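Local structure of beta-galactosidase (Bacillus circulans subsp. alkalophilus, 3TTY) at residues V272-Y277 with M289-M294; T250-G255 with M304-T309; I512-I517 with L546-H551. The protein hydrolyses terminal beta-galactosyl residues from beta-galactosides, working as a trimer-forming glycoside hydrolase built on a TIM barrel. All coordinates share one frame; numbering follows the deposited sequence.

Contact 1: residues V272-Y277 with M289-M294; sequences VSWDNY and MAHNLM. With GLA (alpha-D-galactopyranose), chain H.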
loop_
_atom_site.group_PDB
_atom_site.type_symbol
_atom_site.label_atom_id
_atom_site.label_comp_id
_atom_site.label_asym_id
_atom_site.label_seq_id
_atom_site.Cartn_x
_atom_site.Cartn_y
_atom_site.Cartn_z
ATOM N N VAL A 272 -1.084 -19.447 -32.400
ATOM C CA VAL A 272 -0.836 -18.728 -31.168
ATOM C C VAL A 272 0.563 -18.136 -31.221
ATOM O O VAL A 272 1.439 -18.668 -31.889
ATOM C CB VAL A 272 -0.962 -19.664 -29.959
ATOM C CG1 VAL A 272 -0.416 -19.004 -28.695
ATOM C CG2 VAL A 272 -2.420 -20.103 -29.783
ATOM N N SER A 273 0.758 -17.003 -30.559
ATOM C CA SER A 273 2.090 -16.460 -30.372
ATOM C C SER A 273 2.091 -15.830 -28.999
ATOM O O SER A 273 1.025 -15.469 -28.483
ATOM C CB SER A 273 2.429 -15.430 -31.447
ATOM O OG SER A 273 1.698 -14.229 -31.275
ATOM N N TRP A 274 3.262 -15.728 -28.380
ATOM C CA TRP A 274 3.317 -15.178 -27.030
ATOM C C TRP A 274 4.669 -14.602 -26.673
ATOM O O TRP A 274 5.651 -14.779 -27.397
ATOM C CB TRP A 274 2.824 -16.200 -25.988
ATOM C CG TRP A 274 3.844 -17.092 -25.324
ATOM C CD1 TRP A 274 4.529 -18.143 -25.887
ATOM C CD2 TRP A 274 4.233 -17.058 -23.943
ATOM N NE1 TRP A 274 5.338 -18.744 -24.943
ATOM C CE2 TRP A 274 5.174 -18.098 -23.743
ATOM C CE3 TRP A 274 3.886 -16.244 -22.857
ATOM C CZ2 TRP A 274 5.767 -18.343 -22.505
ATOM C CZ3 TRP A 274 4.480 -16.487 -21.622
ATOM C CH2 TRP A 274 5.414 -17.523 -21.460
ATOM N N ASP A 275 4.698 -13.906 -25.544
ATOM C CA ASP A 275 5.840 -13.108 -25.145
ATOM C C ASP A 275 6.343 -13.606 -23.792
ATOM O O ASP A 275 5.700 -13.409 -22.765
ATOM C CB ASP A 275 5.439 -11.624 -25.084
ATOM C CG ASP A 275 4.782 -11.126 -26.393
ATOM O OD1 ASP A 275 5.066 -11.682 -27.477
ATOM O OD2 ASP A 275 3.981 -10.165 -26.343
ATOM N N ASN A 276 7.503 -14.255 -23.800
ATOM C CA ASN A 276 8.025 -14.916 -22.604
ATOM C C ASN A 276 9.140 -14.136 -21.913
ATOM O O ASN A 276 10.259 -14.015 -22.439
ATOM C CB ASN A 276 8.505 -16.327 -22.948
ATOM C CG ASN A 276 9.141 -17.024 -21.773
ATOM O OD1 ASN A 276 10.107 -17.780 -21.925
ATOM N ND2 ASN A 276 8.618 -16.768 -20.587
ATOM N N TYR A 277 8.818 -13.617 -20.730
ATOM C CA TYR A 277 9.738 -12.792 -19.950
ATOM C C TYR A 277 9.892 -13.293 -18.522
ATOM O O TYR A 277 9.293 -12.742 -17.598
ATOM C CB TYR A 277 9.268 -11.338 -19.943
ATOM C CG TYR A 277 9.373 -10.686 -21.310
ATOM C CD1 TYR A 277 10.553 -10.079 -21.720
ATOM C CD2 TYR A 277 8.297 -10.695 -22.195
ATOM C CE1 TYR A 277 10.655 -9.486 -22.972
ATOM C CE2 TYR A 277 8.391 -10.107 -23.444
ATOM C CZ TYR A 277 9.573 -9.506 -23.825
ATOM O OH TYR A 277 9.677 -8.926 -25.069
ATOM N N MET A 289 5.493 -24.481 -17.945
ATOM C CA MET A 289 4.042 -24.596 -17.873
ATOM C C MET A 289 3.353 -23.547 -18.761
ATOM O O MET A 289 2.321 -23.829 -19.378
ATOM C CB MET A 289 3.553 -24.499 -16.417
ATOM C CG MET A 289 2.095 -24.916 -16.234
ATOM S SD MET A 289 1.487 -24.764 -14.548
ATOM C CE MET A 289 1.838 -23.039 -14.207
ATOM N N ALA A 290 3.932 -22.350 -18.842
ATOM C CA ALA A 290 3.383 -21.304 -19.715
ATOM C C ALA A 290 3.516 -21.603 -21.226
ATOM O O ALA A 290 2.558 -21.424 -21.984
ATOM C CB ALA A 290 3.975 -19.924 -19.365
ATOM N N HIS A 291 4.692 -22.051 -21.665
ATOM C CA HIS A 291 4.851 -22.452 -23.057
ATOM C C HIS A 291 3.848 -23.563 -23.320
ATOM O O HIS A 291 3.175 -23.594 -24.357
ATOM C CB HIS A 291 6.252 -23.009 -23.337
ATOM C CG HIS A 291 7.365 -22.011 -23.224
ATOM N ND1 HIS A 291 7.455 -20.893 -24.023
ATOM C CD2 HIS A 291 8.472 -22.001 -22.440
ATOM C CE1 HIS A 291 8.551 -20.220 -23.716
ATOM N NE2 HIS A 291 9.185 -20.875 -22.760
ATOM N N ASN A 292 3.785 -24.498 -22.374
ATOM C CA ASN A 292 2.884 -25.637 -22.465
ATOM C C ASN A 292 1.447 -25.180 -22.691
ATOM O O ASN A 292 0.779 -25.634 -23.615
ATOM C CB ASN A 292 2.975 -26.475 -21.193
ATOM C CG ASN A 292 2.525 -27.910 -21.400
ATOM O OD1 ASN A 292 1.487 -28.175 -22.022
ATOM N ND2 ASN A 292 3.305 -28.846 -20.876
ATOM N N LEU A 293 0.984 -24.259 -21.854
ATOM C CA LEU A 293 -0.367 -23.738 -21.981
ATOM C C LEU A 293 -0.580 -23.110 -23.350
ATOM O O LEU A 293 -1.673 -23.161 -23.901
ATOM C CB LEU A 293 -0.646 -22.701 -20.887
ATOM C CG LEU A 293 -2.031 -22.059 -20.921
ATOM C CD1 LEU A 293 -3.112 -23.110 -20.631
ATOM C CD2 LEU A 293 -2.108 -20.928 -19.925
ATOM N N MET A 294 0.461 -22.508 -23.910
ATOM C CA MET A 294 0.292 -21.827 -25.186
ATOM C C MET A 294 0.093 -22.851 -26.294
ATOM O O MET A 294 -0.610 -22.608 -27.283
ATOM C CB MET A 294 1.486 -20.918 -25.493
ATOM C CG MET A 294 1.679 -19.747 -24.532
ATOM S SD MET A 294 0.356 -18.529 -24.522
ATOM C CE MET A 294 -0.669 -19.150 -23.183
HETATM C C1 GLA H . 5.828 -6.802 -24.360
HETATM C C2 GLA H . 5.512 -5.916 -25.591
HETATM C C3 GLA H . 6.776 -5.396 -26.297
HETATM C C4 GLA H . 7.699 -4.822 -25.232
HETATM C C5 GLA H . 7.949 -5.877 -24.150
HETATM C C6 GLA H . 8.941 -5.302 -23.132
HETATM O O1 GLA H . 6.374 -8.101 -24.654
HETATM O O2 GLA H . 4.724 -6.634 -26.527
HETATM O O3 GLA H . 6.473 -4.358 -27.246
HETATM O O4 GLA H . 7.015 -3.712 -24.664
HETATM O O5 GLA H . 6.720 -6.150 -23.468
HETATM O O6 GLA H . 9.497 -6.356 -22.336
#
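M294 lies across one face of the W274 indole, its CG 3.5 Å from the centroid of the five-membered ring and 12° off the ring normal, a CH-pi contact. Bends at chi2 and chi3 carry the sulfur onward toward the strand, where SD stands 3.7 Å from W274 CB and meets the five-membered ring obliquely as a Met-aromatic contact. On the opposite face N276 CB, two residues along the chain from W274, closes in toward the rim, so the indole is sandwiched between the two, which probably limits its rotation. At its far end W274 CH2 reaches A290 CB on the helix at 3.5 Å. H291 occupies the edge: W274 NE1 donates to H291 ND1 over 3.2 Å, with an N-H...N angle of 141°. The bond runs in the indole plane but meets H291 ND1 29° out of the imidazole plane. Replacing W274 by an alanine would probably leave H291 ND1 without its donor and open a gap between M294 and N276. Beside the indole, V272 CG1 rests 4.2 Å from M294 CB. The strand and the helix run nearly antiparallel, as expected in the beta-alpha-beta crossover 273-275, 284-296, 303-307 of the TIM barrel. W274 also meets the ring of F303 on the next strand, while N292 turns outward to hydrogen-bond with T441 and M443. On the barrel side of 272-277, D275 and Y277 line the galactose pocket, with O6 of the sugar over the Y277 ring. Within this buried, largely apolar layer the indole N-H is satisfied by a ring nitrogen; since ND1 acts as acceptor, H291 is likely to be neutral with its proton on NE2.

Contact 2: residues T250-G255 with M304-T309; sequences TTNLMG and MLMEQT. With GLA (alpha-D-galactopyranose), chain H.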
loop_
_atom_site.group_PDB
_atom_site.type_symbol
_atom_site.label_atom_id
_atom_site.label_comp_id
_atom_site.label_asym_id
_atom_site.label_seq_id
_atom_site.Cartn_x
_atom_site.Cartn_y
_atom_site.Cartn_z
ATOM N N THR A 250 -2.068 -13.565 -36.472
ATOM C CA THR A 250 -1.969 -13.801 -35.042
ATOM C C THR A 250 -2.014 -12.482 -34.287
ATOM O O THR A 250 -2.026 -11.396 -34.887
ATOM C CB THR A 250 -0.671 -14.549 -34.678
ATOM O OG1 THR A 250 -0.716 -14.964 -33.314
ATOM C CG2 THR A 250 0.556 -13.659 -34.887
ATOM N N THR A 251 -2.054 -12.583 -32.966
ATOM C CA THR A 251 -1.769 -11.449 -32.102
ATOM C C THR A 251 -0.966 -12.007 -30.933
ATOM O O THR A 251 -0.990 -13.211 -30.701
ATOM C CB THR A 251 -3.057 -10.689 -31.655
ATOM O OG1 THR A 251 -2.680 -9.532 -30.905
ATOM C CG2 THR A 251 -3.976 -11.596 -30.800
ATOM N N ASN A 252 -0.208 -11.171 -30.233
ATOM C CA ASN A 252 0.725 -11.716 -29.242
ATOM C C ASN A 252 0.168 -11.762 -27.815
ATOM O O ASN A 252 -0.213 -10.729 -27.248
ATOM C CB ASN A 252 2.109 -11.039 -29.309
ATOM C CG ASN A 252 2.037 -9.518 -29.259
ATOM O OD1 ASN A 252 0.989 -8.927 -29.495
ATOM N ND2 ASN A 252 3.165 -8.882 -28.971
ATOM N N LEU A 253 0.125 -12.970 -27.253
ATOM C CA LEU A 253 -0.516 -13.212 -25.958
ATOM C C LEU A 253 0.505 -13.264 -24.826
ATOM O O LEU A 253 1.720 -13.290 -25.066
ATOM C CB LEU A 253 -1.321 -14.520 -25.981
ATOM C CG LEU A 253 -2.151 -14.789 -27.237
ATOM C CD1 LEU A 253 -2.963 -16.059 -27.072
ATOM C CD2 LEU A 253 -3.049 -13.618 -27.571
ATOM N N MET A 254 0.010 -13.319 -23.594
ATOM C CA MET A 254 0.880 -13.120 -22.436
ATOM C C MET A 254 0.847 -14.280 -21.449
ATOM O O MET A 254 0.954 -14.081 -20.244
ATOM C CB MET A 254 0.563 -11.787 -21.752
ATOM C CG MET A 254 0.858 -10.590 -22.656
ATOM S SD MET A 254 0.321 -8.991 -22.020
ATOM C CE MET A 254 -1.437 -9.092 -22.331
ATOM N N GLY A 255 0.705 -15.494 -21.973
ATOM C CA GLY A 255 0.782 -16.683 -21.148
ATOM C C GLY A 255 -0.336 -16.755 -20.128
ATOM O O GLY A 255 -1.520 -16.743 -20.485
ATOM N N MET A 304 4.123 -19.580 -32.034
ATOM C CA MET A 304 5.245 -18.658 -32.173
ATOM C C MET A 304 5.667 -18.150 -30.802
ATOM O O MET A 304 4.822 -17.766 -29.996
ATOM C CB MET A 304 4.863 -17.446 -33.036
ATOM C CG MET A 304 4.394 -17.769 -34.439
ATOM S SD MET A 304 3.896 -16.303 -35.371
ATOM C CE MET A 304 5.434 -15.362 -35.451
ATOM N N LEU A 305 6.971 -18.168 -30.534
ATOM C CA LEU A 305 7.547 -17.326 -29.496
ATOM C C LEU A 305 7.720 -16.016 -30.247
ATOM O O LEU A 305 8.589 -15.904 -31.131
ATOM C CB LEU A 305 8.918 -17.850 -29.059
ATOM C CG LEU A 305 9.490 -17.672 -27.645
ATOM C CD1 LEU A 305 10.973 -17.250 -27.675
ATOM C CD2 LEU A 305 8.670 -16.737 -26.777
ATOM N N MET A 306 6.863 -15.045 -29.952
ATOM C CA MET A 306 6.927 -13.766 -30.647
ATOM C C MET A 306 7.983 -12.893 -29.992
ATOM O O MET A 306 8.678 -12.148 -30.673
ATOM C CB MET A 306 5.563 -13.066 -30.642
ATOM C CG MET A 306 5.514 -11.739 -31.395
ATOM S SD MET A 306 5.612 -11.918 -33.186
ATOM C CE MET A 306 4.101 -12.830 -33.536
ATOM N N GLU A 307 8.101 -12.986 -28.669
ATOM C CA GLU A 307 9.120 -12.217 -27.958
ATOM C C GLU A 307 9.740 -12.914 -26.753
ATOM O O GLU A 307 9.175 -13.847 -26.169
ATOM C CB GLU A 307 8.577 -10.875 -27.464
ATOM C CG GLU A 307 7.801 -10.045 -28.452
ATOM C CD GLU A 307 7.115 -8.903 -27.738
ATOM O OE1 GLU A 307 7.663 -8.485 -26.699
ATOM O OE2 GLU A 307 6.042 -8.430 -28.189
ATOM N N GLN A 308 10.902 -12.393 -26.388
ATOM C CA GLN A 308 11.647 -12.711 -25.183
ATOM C C GLN A 308 12.790 -11.705 -25.283
ATOM O O GLN A 308 13.096 -11.226 -26.379
ATOM C CB GLN A 308 12.201 -14.146 -25.213
ATOM C CG GLN A 308 13.235 -14.401 -26.317
ATOM C CD GLN A 308 13.828 -15.813 -26.295
ATOM O OE1 GLN A 308 13.576 -16.598 -25.390
ATOM N NE2 GLN A 308 14.622 -16.128 -27.303
ATOM N N THR A 309 13.423 -11.351 -24.176
ATOM C CA THR A 309 14.563 -10.454 -24.305
ATOM C C THR A 309 15.837 -11.248 -24.623
ATOM O O THR A 309 15.997 -12.381 -24.160
ATOM C CB THR A 309 14.764 -9.582 -23.058
ATOM O OG1 THR A 309 16.009 -8.888 -23.168
ATOM C CG2 THR A 309 14.774 -10.429 -21.805
HETATM C C1 GLA H . 5.828 -6.802 -24.360
HETATM C C2 GLA H . 5.512 -5.916 -25.591
HETATM C C3 GLA H . 6.776 -5.396 -26.297
HETATM C C4 GLA H . 7.699 -4.822 -25.232
HETATM C C5 GLA H . 7.949 -5.877 -24.150
HETATM C C6 GLA H . 8.941 -5.302 -23.132
HETATM O O1 GLA H . 6.374 -8.101 -24.654
HETATM O O2 GLA H . 4.724 -6.634 -26.527
HETATM O O3 GLA H . 6.473 -4.358 -27.246
HETATM O O4 GLA H . 7.015 -3.712 -24.664
HETATM O O5 GLA H . 6.720 -6.150 -23.468
HETATM O O6 GLA H . 9.497 -6.356 -22.336
#
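N252 and E307 approach at a slant, the amide and carboxylate planes 48° apart, with ND2 of N252 standing 3.0 Å from OE2 of E307. That hydrogen bond is weak, its N-H...O angle being 124°. The stronger partner of N252 ND2 is N149 OD1, and N252 OD1 accepts from the backbone N of E150, leaving the amide gripped at both ends. N252 takes a chi1 of 52°, which sets CG between its backbone N and carbonyl carbon and sends the amide along the barrel toward the sugar. E307 comes to meet it with an extended chain, bringing the carboxylate under the galactose. O2 of the galactose donates to E307 OE2 over 2.8 Å, and this oxygen therefore receives both the sugar and the amide. E307 OE1 faces the sugar O1 at a distance too short to be taken literally, and also bonds Y277 OH. Deeper in the barrel the contact is apolar. T250 and M306 point at each other tip to tip, CG2 of T250 lying 3.9 Å from CE of M306, and N252 CB sits 4.1 Å from M306 CG. M304 SD is a more distant neighbour of T250 CG2, at 4.3 Å. The T250 hydroxyl turns elsewhere, to V271 O. Strands 249-253 and 303-307 are not adjacent: 273-275 runs between them, and the side chains bridge across the barrel interior. A glutamate near the C-terminal end of the seventh strand, with E150 following the fourth, fits the 4/7 arrangement of retaining TIM-barrel glycosidases, consistent with E307 serving as nucleophile.

Contact 3: residues I512-I517 with L546-H551; sequences IWAEEI and LCDVIH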
loop_
_atom_site.group_PDB
_atom_site.type_symbol
_atom_site.label_atom_id
_atom_site.label_comp_id
_atom_site.label_asym_id
_atom_site.label_seq_id
_atom_site.Cartn_x
_atom_site.Cartn_y
_atom_site.Cartn_z
ATOM N N ILE A 512 -16.915 -39.259 -2.778
ATOM C CA ILE A 512 -16.800 -38.672 -1.444
ATOM C C ILE A 512 -17.735 -37.492 -1.329
ATOM O O ILE A 512 -18.089 -36.870 -2.333
ATOM C CB ILE A 512 -15.373 -38.168 -1.137
ATOM C CG1 ILE A 512 -14.973 -37.034 -2.098
ATOM C CG2 ILE A 512 -14.365 -39.299 -1.193
ATOM C CD1 ILE A 512 -15.191 -35.642 -1.542
ATOM N N TRP A 513 -18.121 -37.190 -0.095
ATOM C CA TRP A 513 -18.903 -36.009 0.209
ATOM C C TRP A 513 -18.037 -35.111 1.052
ATOM O O TRP A 513 -17.618 -35.505 2.129
ATOM C CB TRP A 513 -20.161 -36.367 1.004
ATOM C CG TRP A 513 -20.795 -35.177 1.645
ATOM C CD1 TRP A 513 -20.967 -33.947 1.085
ATOM C CD2 TRP A 513 -21.333 -35.091 2.973
ATOM N NE1 TRP A 513 -21.587 -33.103 1.974
ATOM C CE2 TRP A 513 -21.815 -33.778 3.144
ATOM C CE3 TRP A 513 -21.457 -35.996 4.027
ATOM C CZ2 TRP A 513 -22.405 -33.346 4.326
ATOM C CZ3 TRP A 513 -22.039 -35.570 5.196
ATOM C CH2 TRP A 513 -22.507 -34.252 5.340
ATOM N N ALA A 514 -17.764 -33.910 0.555
ATOM C CA ALA A 514 -17.047 -32.905 1.329
ATOM C C ALA A 514 -18.034 -32.057 2.157
ATOM O O ALA A 514 -18.793 -31.239 1.609
ATOM C CB ALA A 514 -16.222 -32.033 0.409
ATOM N N GLU A 515 -18.012 -32.253 3.472
ATOM C CA GLU A 515 -18.933 -31.567 4.381
ATOM C C GLU A 515 -18.634 -30.084 4.596
ATOM O O GLU A 515 -19.522 -29.243 4.448
ATOM C CB GLU A 515 -18.969 -32.272 5.733
ATOM C CG GLU A 515 -19.748 -31.531 6.793
ATOM C CD GLU A 515 -19.814 -32.305 8.099
ATOM O OE1 GLU A 515 -19.697 -33.543 8.054
ATOM O OE2 GLU A 515 -19.968 -31.679 9.169
ATOM N N GLU A 516 -17.397 -29.766 4.968
ATOM C CA GLU A 516 -17.010 -28.375 5.223
ATOM C C GLU A 516 -15.528 -28.182 4.933
ATOM O O GLU A 516 -14.771 -29.148 4.868
ATOM C CB GLU A 516 -17.329 -27.951 6.666
ATOM C CG GLU A 516 -16.594 -28.752 7.741
ATOM C CD GLU A 516 -17.005 -28.347 9.137
ATOM O OE1 GLU A 516 -16.409 -28.854 10.106
ATOM O OE2 GLU A 516 -17.938 -27.523 9.270
ATOM N N ILE A 517 -15.114 -26.935 4.756
ATOM C CA ILE A 517 -13.720 -26.677 4.445
ATOM C C ILE A 517 -13.095 -25.729 5.473
ATOM O O ILE A 517 -13.711 -24.739 5.882
ATOM C CB ILE A 517 -13.542 -26.157 2.992
ATOM C CG1 ILE A 517 -12.101 -26.384 2.514
ATOM C CG2 ILE A 517 -13.978 -24.690 2.878
ATOM C CD1 ILE A 517 -11.884 -26.103 1.028
ATOM N N LEU A 546 -5.704 -25.056 2.738
ATOM C CA LEU A 546 -7.086 -25.441 3.029
ATOM C C LEU A 546 -7.201 -26.927 3.314
ATOM O O LEU A 546 -6.501 -27.732 2.721
ATOM C CB LEU A 546 -8.023 -25.048 1.878
ATOM C CG LEU A 546 -8.347 -23.556 1.731
ATOM C CD1 LEU A 546 -8.517 -23.162 0.263
ATOM C CD2 LEU A 546 -9.571 -23.166 2.542
ATOM N N CYS A 547 -8.099 -27.289 4.220
ATOM C CA CYS A 547 -8.352 -28.690 4.528
ATOM C C CYS A 547 -9.828 -28.991 4.352
ATOM O O CYS A 547 -10.665 -28.480 5.097
ATOM C CB CYS A 547 -7.922 -29.028 5.957
ATOM S SG CYS A 547 -6.126 -28.966 6.266
ATOM N N ASP A 548 -10.147 -29.814 3.359
ATOM C CA ASP A 548 -11.512 -30.296 3.187
ATOM C C ASP A 548 -11.808 -31.393 4.205
ATOM O O ASP A 548 -11.021 -32.322 4.356
ATOM C CB ASP A 548 -11.692 -30.856 1.776
ATOM C CG ASP A 548 -12.787 -30.152 1.007
ATOM O OD1 ASP A 548 -13.541 -29.372 1.637
ATOM O OD2 ASP A 548 -12.901 -30.389 -0.218
ATOM N N VAL A 549 -12.935 -31.301 4.904
ATOM C CA VAL A 549 -13.344 -32.382 5.813
ATOM C C VAL A 549 -14.353 -33.235 5.070
ATOM O O VAL A 549 -15.459 -32.772 4.802
ATOM C CB VAL A 549 -13.973 -31.830 7.100
ATOM C CG1 VAL A 549 -14.434 -32.966 8.017
ATOM C CG2 VAL A 549 -12.983 -30.934 7.812
ATOM N N ILE A 550 -13.979 -34.458 4.698
ATOM C CA ILE A 550 -14.813 -35.228 3.760
ATOM C C ILE A 550 -15.273 -36.586 4.284
ATOM O O ILE A 550 -14.769 -37.068 5.296
ATOM C CB ILE A 550 -14.082 -35.443 2.430
ATOM C CG1 ILE A 550 -12.950 -36.459 2.602
ATOM C CG2 ILE A 550 -13.519 -34.126 1.920
ATOM C CD1 ILE A 550 -12.220 -36.748 1.315
ATOM N N HIS A 551 -16.236 -37.196 3.595
ATOM C CA HIS A 551 -16.683 -38.541 3.951
ATOM C C HIS A 551 -16.575 -39.504 2.783
ATOM O O HIS A 551 -17.096 -39.241 1.698
ATOM C CB HIS A 551 -18.130 -38.528 4.445
ATOM C CG HIS A 551 -18.377 -37.576 5.569
ATOM N ND1 HIS A 551 -18.320 -37.957 6.893
ATOM C CD2 HIS A 551 -18.674 -36.253 5.567
ATOM C CE1 HIS A 551 -18.585 -36.911 7.658
ATOM N NE2 HIS A 551 -18.802 -35.866 6.878
#
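H551 points NE2 straight at the E515 carboxylate, donating to OE1 over 2.8 Å with an N-H...O angle of 164°; ring and carboxylate are nearly coplanar, 9° apart. The E515 chain reaches this point fully extended, and its other oxygen, OE2, takes the backbone N of R371 from a second subunit. Beside this bond the H551 imidazole lies almost parallel to the W513 six-membered ring but slid off it, so that the two barely overlap; R507 adds a cation-pi contact to the indole. The backbones of W513 and H551 exchange both bonds of an antiparallel hydrogen-bonded pair, W513 N giving to H551 O over 2.9 Å. Farther along, V549 O accepts from E515 N at 2.9 Å and V549 N donates to E516 O at 2.8 Å. With two residues facing one, E515 and E516 form a classic beta bulge opposite V549. The E516 carboxylate OE1 is shared by a salt bridge to R371 of the second subunit and a bond from Y565 OH. On the face of A514, I550 and I517, D548 OD2 is satisfied by Y584 OH, and A514 CB meets I550 CG2 at 3.7 Å. The bulge thus places two successive glutamates on the subunit boundary; with one oxygen bound by H551, the E515 carboxylate is probably fixed in rotation for R371, and its charge would tend to favour a protonated imidazole.

Contacts 1 and 2 share the eight-stranded TIM barrel, their centres 7 Å apart. Along the chain strand 249-253 comes first, then 273-275 and helix 284-296 of contact 1, then 303-307, so contact 1 falls wholly between the two segments of contact 2. They join where V272 O lies 2.8 Å from M304 N, and both reach the galactose: one packs the barrel wall against its helix, the other crosses the interior. Contact 3 comes later, in the range of the trimerisation domain, on the two-stranded sheet 512-519 and 546-552. Its centre is about 35 and 41 Å from those of contacts 1 and 2, far from their galactose, although it touches the beta-galactosidase family region of the second subunit.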